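PDB 3JQQ: ferredoxin NADP reductase from Plasmodium falciparum, which transfers electrons between ferredoxin and NADP(H) through its bound FAD in the apicoplast of the malaria parasite, and may support isoprenoid precursor synthesis there. Local coordinates for residues 37-42 with 111-116; 44-49 with 103-108; 51-56 with 155-160. The protein carries 1 engineered substitution. One frame throughout, in Å; residues are numbered along the deposited sequence.

Contact 1. Residues 37-42 with 111-116; sequences HLEINH and MENLSV
Strand residues 37-41 pair antiparallel with 114-116, the end of strand 35-41 running against the start of strand 114-123 in the antiparallel beta-barrel of the FAD-binding domain, and the loop ends at His42 and Glu112 carry the contact on. Ile40 and Leu114 form a hydrogen-bonded pair: Ile40 N reaches Leu114 O at 2.9 Å, and Leu114 N returns to Ile40 O. Further along, Leu38 N also donates to Val116 O, at 2.8 Å, but the reverse bond from Val116 N is weak. The side chains of Ile40 and Leu114 lie alongside each other and point the same way, Leu114 CD1 resting 3.9 Å from Ile40 CB. Leu114 CD2 packs against His42 CD2. Past the paired strands, water takes over: one molecule accepts from His42 N and donates to Glu112 O. That same water sits over the centre of the His42 imidazole. The side chain of Glu39, with CG anti to the backbone N (chi1 -160°), extends to the amide of Asn113, the two chains crossing at roughly a right angle. Asn113 ND2 gives a 2.8 Å hydrogen bond to Glu39 OE2, entering on the anti side of the carboxylate and 17° out of its plane.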
loop_
_atom_site.group_PDB
_atom_site.type_symbol
_atom_site.label_atom_id
_atom_site.label_comp_id
_atom_site.label_asym_id
_atom_site.label_seq_id
_atom_site.Cartn_x
_atom_site.Cartn_y
_atom_site.Cartn_z
ATOM N N HIS B 37 -2.397 -15.311 -12.276
ATOM C CA HIS B 37 -1.262 -16.198 -12.089
ATOM C C HIS B 37 -0.555 -16.344 -13.429
ATOM O O HIS B 37 -1.149 -16.812 -14.400
ATOM C CB HIS B 37 -1.754 -17.559 -11.593
ATOM C CG HIS B 37 -0.754 -18.665 -11.734
ATOM N ND1 HIS B 37 0.237 -18.896 -10.804
ATOM C CD2 HIS B 37 -0.610 -19.623 -12.681
ATOM C CE1 HIS B 37 0.954 -19.943 -11.176
ATOM N NE2 HIS B 37 0.460 -20.402 -12.312
ATOM N N LEU B 38 0.705 -15.923 -13.489
ATOM C CA LEU B 38 1.475 -16.012 -14.725
ATOM C C LEU B 38 2.445 -17.185 -14.677
ATOM O O LEU B 38 3.255 -17.284 -13.759
ATOM C CB LEU B 38 2.268 -14.722 -14.968
ATOM C CG LEU B 38 1.532 -13.387 -15.110
ATOM C CD1 LEU B 38 2.524 -12.250 -15.298
ATOM C CD2 LEU B 38 0.548 -13.431 -16.274
ATOM N N GLU B 39 2.365 -18.074 -15.661
ATOM C CA GLU B 39 3.417 -19.064 -15.843
ATOM C C GLU B 39 4.422 -18.494 -16.836
ATOM O O GLU B 39 4.052 -18.070 -17.931
ATOM C CB GLU B 39 2.866 -20.416 -16.317
ATOM C CG GLU B 39 3.828 -21.578 -16.048
ATOM C CD GLU B 39 3.263 -22.940 -16.417
ATOM O OE1 GLU B 39 2.035 -23.139 -16.292
ATOM O OE2 GLU B 39 4.057 -23.817 -16.822
ATOM N N ILE B 40 5.691 -18.468 -16.438
ATOM C CA ILE B 40 6.726 -17.809 -17.227
ATOM C C ILE B 40 7.890 -18.736 -17.569
ATOM O O ILE B 40 8.494 -19.346 -16.690
ATOM C CB ILE B 40 7.255 -16.557 -16.508
ATOM C CG1 ILE B 40 6.165 -15.482 -16.440
ATOM C CG2 ILE B 40 8.495 -16.019 -17.219
ATOM C CD1 ILE B 40 6.577 -14.234 -15.697
ATOM N N ASN B 41 8.190 -18.840 -18.867
ATOM C CA ASN B 41 9.319 -19.632 -19.345
ATOM C C ASN B 41 10.562 -18.760 -19.457
ATOM O O ASN B 41 10.605 -17.812 -20.243
ATOM C CB ASN B 41 8.991 -20.283 -20.693
ATOM C CG ASN B 41 10.049 -21.284 -21.141
ATOM O OD1 ASN B 41 11.246 -20.980 -21.183
ATOM N ND2 ASN B 41 9.616 -22.495 -21.490
ATOM N N HIS B 42 11.563 -19.088 -18.659
ATOM C CA HIS B 42 12.788 -18.307 -18.599
ATOM C C HIS B 42 13.963 -19.154 -19.104
ATOM O O HIS B 42 15.125 -18.766 -18.968
ATOM C CB HIS B 42 13.036 -17.856 -17.160
ATOM C CG HIS B 42 13.052 -18.984 -16.175
ATOM N ND1 HIS B 42 14.201 -19.691 -15.870
ATOM C CD2 HIS B 42 12.059 -19.542 -15.430
ATOM C CE1 HIS B 42 13.916 -20.629 -14.976
ATOM N NE2 HIS B 42 12.626 -20.563 -14.696
ATOM N N MET B 111 10.996 -26.589 -10.754
ATOM C CA MET B 111 10.019 -26.485 -11.826
ATOM C C MET B 111 10.627 -25.783 -13.035
ATOM O O MET B 111 11.407 -24.841 -12.892
ATOM C CB MET B 111 8.761 -25.769 -11.329
ATOM C CG MET B 111 8.060 -26.523 -10.202
ATOM S SD MET B 111 6.711 -25.622 -9.413
ATOM C CE MET B 111 6.096 -26.862 -8.273
ATOM N N GLU B 112 10.286 -26.252 -14.223
ATOM C CA GLU B 112 10.830 -25.682 -15.445
ATOM C C GLU B 112 10.509 -24.191 -15.504
ATOM O O GLU B 112 11.402 -23.358 -15.608
ATOM C CB GLU B 112 10.277 -26.415 -16.672
ATOM C CG GLU B 112 11.031 -26.140 -17.965
ATOM C CD GLU B 112 10.738 -27.167 -19.046
ATOM O OE1 GLU B 112 10.855 -26.824 -20.241
ATOM O OE2 GLU B 112 10.391 -28.320 -18.701
ATOM N N ASN B 113 9.221 -23.870 -15.422
ATOM C CA ASN B 113 8.754 -22.483 -15.432
ATOM C C ASN B 113 8.610 -21.895 -14.033
ATOM O O ASN B 113 8.573 -22.636 -13.047
ATOM C CB ASN B 113 7.407 -22.389 -16.155
ATOM C CG ASN B 113 7.489 -22.847 -17.595
ATOM O OD1 ASN B 113 8.393 -22.458 -18.333
ATOM N ND2 ASN B 113 6.534 -23.672 -18.008
ATOM N N LEU B 114 8.530 -20.569 -13.948
ATOM C CA LEU B 114 8.307 -19.898 -12.666
ATOM C C LEU B 114 6.912 -19.269 -12.578
ATOM O O LEU B 114 6.295 -18.956 -13.598
ATOM C CB LEU B 114 9.404 -18.861 -12.382
ATOM C CG LEU B 114 9.484 -17.599 -13.250
ATOM C CD1 LEU B 114 8.457 -16.569 -12.809
ATOM C CD2 LEU B 114 10.885 -17.008 -13.198
ATOM N N SER B 115 6.427 -19.095 -11.350
ATOM C CA SER B 115 5.086 -18.570 -11.098
ATOM C C SER B 115 5.131 -17.190 -10.458
ATOM O O SER B 115 6.093 -16.835 -9.783
ATOM C CB SER B 115 4.306 -19.501 -10.166
ATOM O OG SER B 115 4.402 -20.850 -10.575
ATOM N N VAL B 116 4.061 -16.431 -10.661
ATOM C CA VAL B 116 3.893 -15.122 -10.061
ATOM C C VAL B 116 2.401 -14.808 -10.034
ATOM O O VAL B 116 1.682 -15.136 -10.978
ATOM C CB VAL B 116 4.643 -14.041 -10.863
ATOM C CG1 VAL B 116 3.802 -12.779 -10.981
ATOM C CG2 VAL B 116 6.002 -13.748 -10.228
HETATM O O HOH W 1 11.946 -21.794 -17.787
HETATM O O HOH W 2 11.458 -21.689 -12.545
#

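Contact 2. Residues 44-49 with 103-108; sequences GLFKYL and YSISSS. With FAD (flavin-adenine dinucleotide), chain I.
The backbones of 44-49 and 103-108 stay well apart, the nearest CA atoms, those of Tyr48 and Ile105, being 8.7 Å from each other, so side chains bridge the gap. Ile105 does most of this: its CD1 sits over one face of the Tyr48 ring, 3.6 Å from Tyr48 CG, in a CH-pi contact displaced toward the rim. Ile105 CG2 meets the far half of the same ring near Tyr48 CE2, and CD1 also touches the edge of the Phe46 ring at CE2. With its CG between the backbone N and the carbonyl carbon (chi1 65°), Tyr48 carries its hydroxyl to Ser107, whose OG donates to Tyr48 OH at 3.1 Å; Ser107 OG in turn takes a bond from Ser115 N. Segment 103-108 leaves strand 101-104 of the FAD-binding barrel, and the loop 44-49 packs on this exit. At its start the segment holds FAD. Ser104 N donates to flavin O4 at 3.0 Å and more weakly to flavin N5, the atom that takes part in hydride transfer in flavoenzymes of this family. Tyr103 OH and the ribityl O4' of FAD share a 2.6 Å hydrogen bond, and the edge of the Tyr103 ring lies near flavin C2.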
loop_
_atom_site.group_PDB
_atom_site.type_symbol
_atom_site.label_atom_id
_atom_site.label_comp_id
_atom_site.label_asym_id
_atom_site.label_seq_id
_atom_site.Cartn_x
_atom_site.Cartn_y
_atom_site.Cartn_z
ATOM N N GLY B 44 15.255 -21.904 -17.994
ATOM C CA GLY B 44 16.154 -22.331 -16.927
ATOM C C GLY B 44 17.174 -21.280 -16.528
ATOM O O GLY B 44 17.981 -21.502 -15.627
ATOM N N LEU B 45 17.130 -20.126 -17.192
ATOM C CA LEU B 45 18.125 -19.068 -17.001
ATOM C C LEU B 45 17.939 -18.202 -15.752
ATOM O O LEU B 45 18.908 -17.647 -15.232
ATOM C CB LEU B 45 18.181 -18.168 -18.236
ATOM C CG LEU B 45 19.291 -18.411 -19.262
ATOM C CD1 LEU B 45 19.723 -19.875 -19.299
ATOM C CD2 LEU B 45 18.843 -17.932 -20.633
ATOM N N PHE B 46 16.702 -18.059 -15.286
ATOM C CA PHE B 46 16.445 -17.246 -14.100
ATOM C C PHE B 46 16.685 -18.061 -12.834
ATOM O O PHE B 46 16.027 -19.079 -12.593
ATOM C CB PHE B 46 15.024 -16.680 -14.111
ATOM C CG PHE B 46 14.835 -15.514 -13.188
ATOM C CD1 PHE B 46 15.168 -14.233 -13.598
ATOM C CD2 PHE B 46 14.328 -15.699 -11.906
ATOM C CE1 PHE B 46 15.000 -13.156 -12.756
ATOM C CE2 PHE B 46 14.157 -14.621 -11.056
ATOM C CZ PHE B 46 14.492 -13.348 -11.480
ATOM N N LYS B 47 17.635 -17.608 -12.023
ATOM C CA LYS B 47 18.029 -18.344 -10.827
ATOM C C LYS B 47 17.471 -17.682 -9.581
ATOM O O LYS B 47 17.558 -16.459 -9.416
ATOM C CB LYS B 47 19.557 -18.421 -10.742
ATOM C CG LYS B 47 20.208 -19.147 -11.906
ATOM C CD LYS B 47 20.112 -20.654 -11.735
ATOM C CE LYS B 47 20.797 -21.381 -12.883
ATOM N NZ LYS B 47 20.897 -22.844 -12.621
ATOM N N TYR B 48 16.898 -18.494 -8.703
ATOM C CA TYR B 48 16.289 -17.983 -7.496
ATOM C C TYR B 48 16.144 -19.092 -6.475
ATOM O O TYR B 48 16.162 -20.276 -6.815
ATOM C CB TYR B 48 14.907 -17.387 -7.804
ATOM C CG TYR B 48 13.894 -18.407 -8.285
ATOM C CD1 TYR B 48 13.786 -18.726 -9.631
ATOM C CD2 TYR B 48 13.045 -19.049 -7.391
ATOM C CE1 TYR B 48 12.866 -19.659 -10.077
ATOM C CE2 TYR B 48 12.117 -19.982 -7.829
ATOM C CZ TYR B 48 12.035 -20.285 -9.173
ATOM O OH TYR B 48 11.115 -21.208 -9.616
ATOM N N LEU B 49 16.007 -18.693 -5.218
ATOM C CA LEU B 49 15.632 -19.609 -4.162
ATOM C C LEU B 49 14.181 -19.336 -3.810
ATOM O O LEU B 49 13.679 -18.222 -4.017
ATOM C CB LEU B 49 16.503 -19.395 -2.926
ATOM C CG LEU B 49 17.992 -19.730 -3.038
ATOM C CD1 LEU B 49 18.684 -19.488 -1.710
ATOM C CD2 LEU B 49 18.185 -21.171 -3.489
ATOM N N TYR B 103 7.572 -8.814 -7.640
ATOM C CA TYR B 103 6.517 -9.794 -7.480
ATOM C C TYR B 103 7.120 -11.080 -6.937
ATOM O O TYR B 103 8.164 -11.535 -7.403
ATOM C CB TYR B 103 5.788 -10.008 -8.810
ATOM C CG TYR B 103 5.151 -8.727 -9.286
ATOM C CD1 TYR B 103 5.799 -7.899 -10.188
ATOM C CD2 TYR B 103 3.923 -8.320 -8.789
ATOM C CE1 TYR B 103 5.229 -6.710 -10.600
ATOM C CE2 TYR B 103 3.348 -7.134 -9.195
ATOM C CZ TYR B 103 4.002 -6.334 -10.101
ATOM O OH TYR B 103 3.430 -5.150 -10.509
ATOM N N SER B 104 6.476 -11.643 -5.925
ATOM C CA SER B 104 6.993 -12.843 -5.293
ATOM C C SER B 104 6.781 -14.054 -6.189
ATOM O O SER B 104 5.718 -14.223 -6.794
ATOM C CB SER B 104 6.349 -13.058 -3.924
ATOM O OG SER B 104 6.667 -11.992 -3.045
ATOM N N ILE B 105 7.812 -14.886 -6.278
ATOM C CA ILE B 105 7.761 -16.092 -7.084
ATOM C C ILE B 105 7.002 -17.157 -6.303
ATOM O O ILE B 105 7.303 -17.405 -5.139
ATOM C CB ILE B 105 9.186 -16.585 -7.422
ATOM C CG1 ILE B 105 9.988 -15.467 -8.091
ATOM C CG2 ILE B 105 9.137 -17.812 -8.319
ATOM C CD1 ILE B 105 11.466 -15.791 -8.282
ATOM N N SER B 106 6.005 -17.771 -6.933
ATOM C CA SER B 106 5.161 -18.745 -6.245
ATOM C C SER B 106 5.433 -20.191 -6.673
ATOM O O SER B 106 4.673 -21.101 -6.333
ATOM C CB SER B 106 3.681 -18.401 -6.431
ATOM O OG SER B 106 3.366 -18.226 -7.801
ATOM N N SER B 107 6.517 -20.396 -7.413
ATOM C CA SER B 107 6.916 -21.739 -7.835
ATOM C C SER B 107 8.141 -22.227 -7.068
ATOM O O SER B 107 8.773 -21.461 -6.340
ATOM C CB SER B 107 7.198 -21.763 -9.340
ATOM O OG SER B 107 8.038 -20.684 -9.720
ATOM N N SER B 108 8.478 -23.509 -7.235
ATOM C CA SER B 108 9.683 -24.076 -6.634
ATOM C C SER B 108 10.816 -24.139 -7.663
ATOM O O SER B 108 10.563 -24.195 -8.865
ATOM C CB SER B 108 9.396 -25.469 -6.073
ATOM O OG SER B 108 10.403 -25.858 -5.156
HETATM P PA FAD I . 1.446 1.838 -9.619
HETATM O O1A FAD I . 2.894 1.795 -9.195
HETATM O O2A FAD I . 1.305 2.435 -10.999
HETATM O O5B FAD I . 0.567 2.641 -8.530
HETATM C C5B FAD I . 0.444 2.159 -7.208
HETATM C C4B FAD I . -1.001 2.263 -6.728
HETATM O O4B FAD I . -1.490 3.583 -6.886
HETATM C C3B FAD I . -1.916 1.357 -7.531
HETATM O O3B FAD I . -2.896 0.836 -6.665
HETATM C C2B FAD I . -2.572 2.291 -8.527
HETATM O O2B FAD I . -3.888 1.878 -8.818
HETATM C C1B FAD I . -2.558 3.633 -7.817
HETATM N N9A FAD I . -2.348 4.757 -8.748
HETATM C C8A FAD I . -1.334 4.903 -9.657
HETATM N N7A FAD I . -1.504 6.082 -10.304
HETATM C C5A FAD I . -2.607 6.688 -9.815
HETATM C C6A FAD I . -3.226 7.895 -10.118
HETATM N N6A FAD I . -2.773 8.651 -11.117
HETATM N N1A FAD I . -4.369 8.256 -9.437
HETATM C C2A FAD I . -4.886 7.424 -8.466
HETATM N N3A FAD I . -4.267 6.227 -8.174
HETATM C C4A FAD I . -3.144 5.866 -8.838
HETATM N N1 FAD I . 2.251 -7.331 -5.896
HETATM C C2 FAD I . 1.547 -8.403 -6.396
HETATM O O2 FAD I . 0.502 -8.199 -7.016
HETATM N N3 FAD I . 2.011 -9.690 -6.204
HETATM C C4 FAD I . 3.179 -9.910 -5.506
HETATM O O4 FAD I . 3.589 -11.055 -5.333
HETATM C C4X FAD I . 3.889 -8.829 -4.998
HETATM N N5 FAD I . 5.059 -9.044 -4.301
HETATM C C5X FAD I . 5.753 -7.963 -3.803
HETATM C C6 FAD I . 6.933 -8.182 -3.099
HETATM C C7 FAD I . 7.646 -7.106 -2.592
HETATM C C7M FAD I . 8.920 -7.346 -1.832
HETATM C C8 FAD I . 7.173 -5.809 -2.795
HETATM C C8M FAD I . 7.928 -4.627 -2.252
HETATM C C9 FAD I . 5.994 -5.594 -3.498
HETATM C C9A FAD I . 5.277 -6.666 -4.004
HETATM N N10 FAD I . 4.107 -6.441 -4.712
HETATM C C10 FAD I . 3.417 -7.534 -5.198
HETATM C "C1'" FAD I . 3.665 -5.043 -5.099
HETATM C "C2'" FAD I . 3.947 -4.736 -6.576
HETATM O "O2'" FAD I . 5.338 -4.666 -6.772
HETATM C "C3'" FAD I . 3.376 -3.412 -7.108
HETATM O "O3'" FAD I . 3.559 -2.374 -6.171
HETATM C "C4'" FAD I . 1.906 -3.489 -7.520
HETATM O "O4'" FAD I . 1.786 -4.369 -8.615
HETATM C "C5'" FAD I . 1.399 -2.117 -7.952
HETATM O "O5'" FAD I . 2.174 -1.710 -9.055
HETATM P P FAD I . 1.536 -0.884 -10.280
HETATM O O1P FAD I . 2.644 -0.387 -11.181
HETATM O O2P FAD I . 0.537 -1.713 -11.055
HETATM O O3P FAD I . 0.806 0.361 -9.570
#

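Contact 3. Residues 51-56 with 155-160; sequences GHTCGI and GAHGYF
His157 O is met by both Thr53 and His52. Thr53 N donates to it at 3.1 Å in an almost straight bond, 174° at the hydrogen. The ring carbon His52 CD2 comes to 3.0 Å from the same oxygen, and His52 CA makes a longer C-H...O contact. The return bond, His157 N to Thr53 O, completes a hydrogen-bonded antiparallel pair, the kind of strand pairing from which the FAD-binding barrel is built. Beside it the two side chains press together, Thr53 CG2 lying 3.2 Å from His157 CB. This methyl sits between the backbone N and the carbonyl carbon, which puts Thr53 OG1 anti to the backbone N, where it bonds to Tyr103 O, with Cys54 O also close. The imidazole of His52 has Ala156 CB over one face, 3.9 Å from the ring centroid, while its ND1 accepts from Leu49 N; together these fix the turn of the ring. Where the strands part, a water lies 2.7 Å from Gly51 O and accepts from Phe160 N, bridging the ends. Gly51 CA also meets Phe160 O. In the barrel, strand 53-56 lies between strands 101-104 and 150-157, Cys54 packs across on Val116 of strand 114-123, and Phe160 goes edge-to-face with Tyr282 of strand 280-285 in the parallel sheet.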
loop_
_atom_site.group_PDB
_atom_site.type_symbol
_atom_site.label_atom_id
_atom_site.label_comp_id
_atom_site.label_asym_id
_atom_site.label_seq_id
_atom_site.Cartn_x
_atom_site.Cartn_y
_atom_site.Cartn_z
ATOM N N GLY B 51 11.118 -18.073 -2.054
ATOM C CA GLY B 51 10.981 -16.878 -1.231
ATOM C C GLY B 51 11.442 -15.618 -1.935
ATOM O O GLY B 51 11.087 -14.508 -1.537
ATOM N N HIS B 52 12.239 -15.784 -2.985
ATOM C CA HIS B 52 12.727 -14.632 -3.731
ATOM C C HIS B 52 11.631 -13.928 -4.506
ATOM O O HIS B 52 10.567 -14.486 -4.778
ATOM C CB HIS B 52 13.839 -15.025 -4.700
ATOM C CG HIS B 52 15.189 -15.107 -4.067
ATOM N ND1 HIS B 52 16.018 -16.196 -4.228
ATOM C CD2 HIS B 52 15.848 -14.245 -3.266
ATOM C CE1 HIS B 52 17.133 -15.998 -3.560
ATOM N NE2 HIS B 52 17.057 -14.821 -2.964
ATOM N N THR B 53 11.916 -12.684 -4.857
ATOM C CA THR B 53 11.071 -11.928 -5.748
ATOM C C THR B 53 11.822 -11.704 -7.046
ATOM O O THR B 53 13.052 -11.790 -7.093
ATOM C CB THR B 53 10.727 -10.559 -5.161
ATOM O OG1 THR B 53 9.921 -9.832 -6.097
ATOM C CG2 THR B 53 11.997 -9.773 -4.891
ATOM N N CYS B 54 11.072 -11.430 -8.102
ATOM C CA CYS B 54 11.652 -10.989 -9.351
ATOM C C CYS B 54 11.091 -9.610 -9.620
ATOM O O CYS B 54 10.095 -9.211 -9.018
ATOM C CB CYS B 54 11.279 -11.940 -10.488
ATOM S SG CYS B 54 9.496 -12.170 -10.699
ATOM N N GLY B 55 11.739 -8.874 -10.508
ATOM C CA GLY B 55 11.188 -7.621 -10.981
ATOM C C GLY B 55 10.618 -7.838 -12.372
ATOM O O GLY B 55 11.155 -8.615 -13.162
ATOM N N ILE B 56 9.509 -7.171 -12.661
ATOM C CA ILE B 56 8.975 -7.151 -14.010
ATOM C C ILE B 56 9.072 -5.720 -14.515
ATOM O O ILE B 56 8.655 -4.789 -13.825
ATOM C CB ILE B 56 7.506 -7.613 -14.055
ATOM C CG1 ILE B 56 7.397 -9.110 -13.740
ATOM C CG2 ILE B 56 6.899 -7.320 -15.416
ATOM C CD1 ILE B 56 5.969 -9.609 -13.611
ATOM N N GLY B 155 16.368 -9.801 -11.238
ATOM C CA GLY B 155 16.448 -10.555 -9.982
ATOM C C GLY B 155 17.513 -11.636 -9.965
ATOM O O GLY B 155 18.348 -11.706 -10.867
ATOM N N ALA B 156 17.483 -12.491 -8.937
ATOM C CA ALA B 156 16.469 -12.439 -7.887
ATOM C C ALA B 156 16.719 -11.311 -6.891
ATOM O O ALA B 156 17.774 -10.688 -6.901
ATOM C CB ALA B 156 16.401 -13.776 -7.159
ATOM N N HIS B 157 15.729 -11.055 -6.040
ATOM C CA HIS B 157 15.846 -10.054 -4.993
ATOM C C HIS B 157 15.335 -10.610 -3.672
ATOM O O HIS B 157 14.555 -11.566 -3.648
ATOM C CB HIS B 157 15.036 -8.798 -5.327
ATOM C CG HIS B 157 15.207 -8.308 -6.730
ATOM N ND1 HIS B 157 16.273 -7.526 -7.123
ATOM C CD2 HIS B 157 14.435 -8.460 -7.823
ATOM C CE1 HIS B 157 16.157 -7.234 -8.412
ATOM N NE2 HIS B 157 15.049 -7.787 -8.856
ATOM N N GLY B 158 15.767 -9.994 -2.574
ATOM C CA GLY B 158 15.228 -10.303 -1.255
ATOM C C GLY B 158 15.986 -11.377 -0.503
ATOM O O GLY B 158 16.919 -11.983 -1.029
ATOM N N TYR B 159 15.578 -11.608 0.739
ATOM C CA TYR B 159 16.200 -12.619 1.580
ATOM C C TYR B 159 15.127 -13.295 2.427
ATOM O O TYR B 159 15.403 -13.825 3.502
ATOM C CB TYR B 159 17.281 -11.990 2.467
ATOM C CG TYR B 159 18.293 -11.161 1.703
ATOM C CD1 TYR B 159 18.113 -9.795 1.532
ATOM C CD2 TYR B 159 19.427 -11.747 1.147
ATOM C CE1 TYR B 159 19.031 -9.033 0.835
ATOM C CE2 TYR B 159 20.352 -10.991 0.445
ATOM C CZ TYR B 159 20.149 -9.634 0.294
ATOM O OH TYR B 159 21.059 -8.871 -0.401
ATOM N N PHE B 160 13.898 -13.266 1.922
ATOM C CA PHE B 160 12.755 -13.872 2.591
ATOM C C PHE B 160 12.773 -15.374 2.319
ATOM O O PHE B 160 11.870 -15.911 1.681
ATOM C CB PHE B 160 11.469 -13.237 2.057
ATOM C CG PHE B 160 10.272 -13.423 2.945
ATOM C CD1 PHE B 160 10.277 -12.958 4.250
ATOM C CD2 PHE B 160 9.133 -14.032 2.465
ATOM C CE1 PHE B 160 9.169 -13.122 5.062
ATOM C CE2 PHE B 160 8.023 -14.197 3.270
ATOM C CZ PHE B 160 8.036 -13.744 4.566
HETATM O O HOH W 3 12.900 -12.661 -0.874
#

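All three contacts lie in the FAD-binding domain, and the strands they involve belong to one antiparallel sheet. The first segments follow in order along the chain, 37-42, 44-49 and 51-56, but their partners come as 103-108, 111-116 and 155-160. Contact 2 is therefore nested inside the loop closed by contact 1, while contact 3 crosses both. Contact 2 sits in the middle, its centre 8 Å from each of the others, which are 14 Å apart. A probable backbone hydrogen bond between Ser106 N and Ser115 O ties it to contact 1; Tyr103 N to Cys54 O ties it to contact 3. Chain segments remote in sequence are thereby brought together beside the flavin, which 103-108 touches directly.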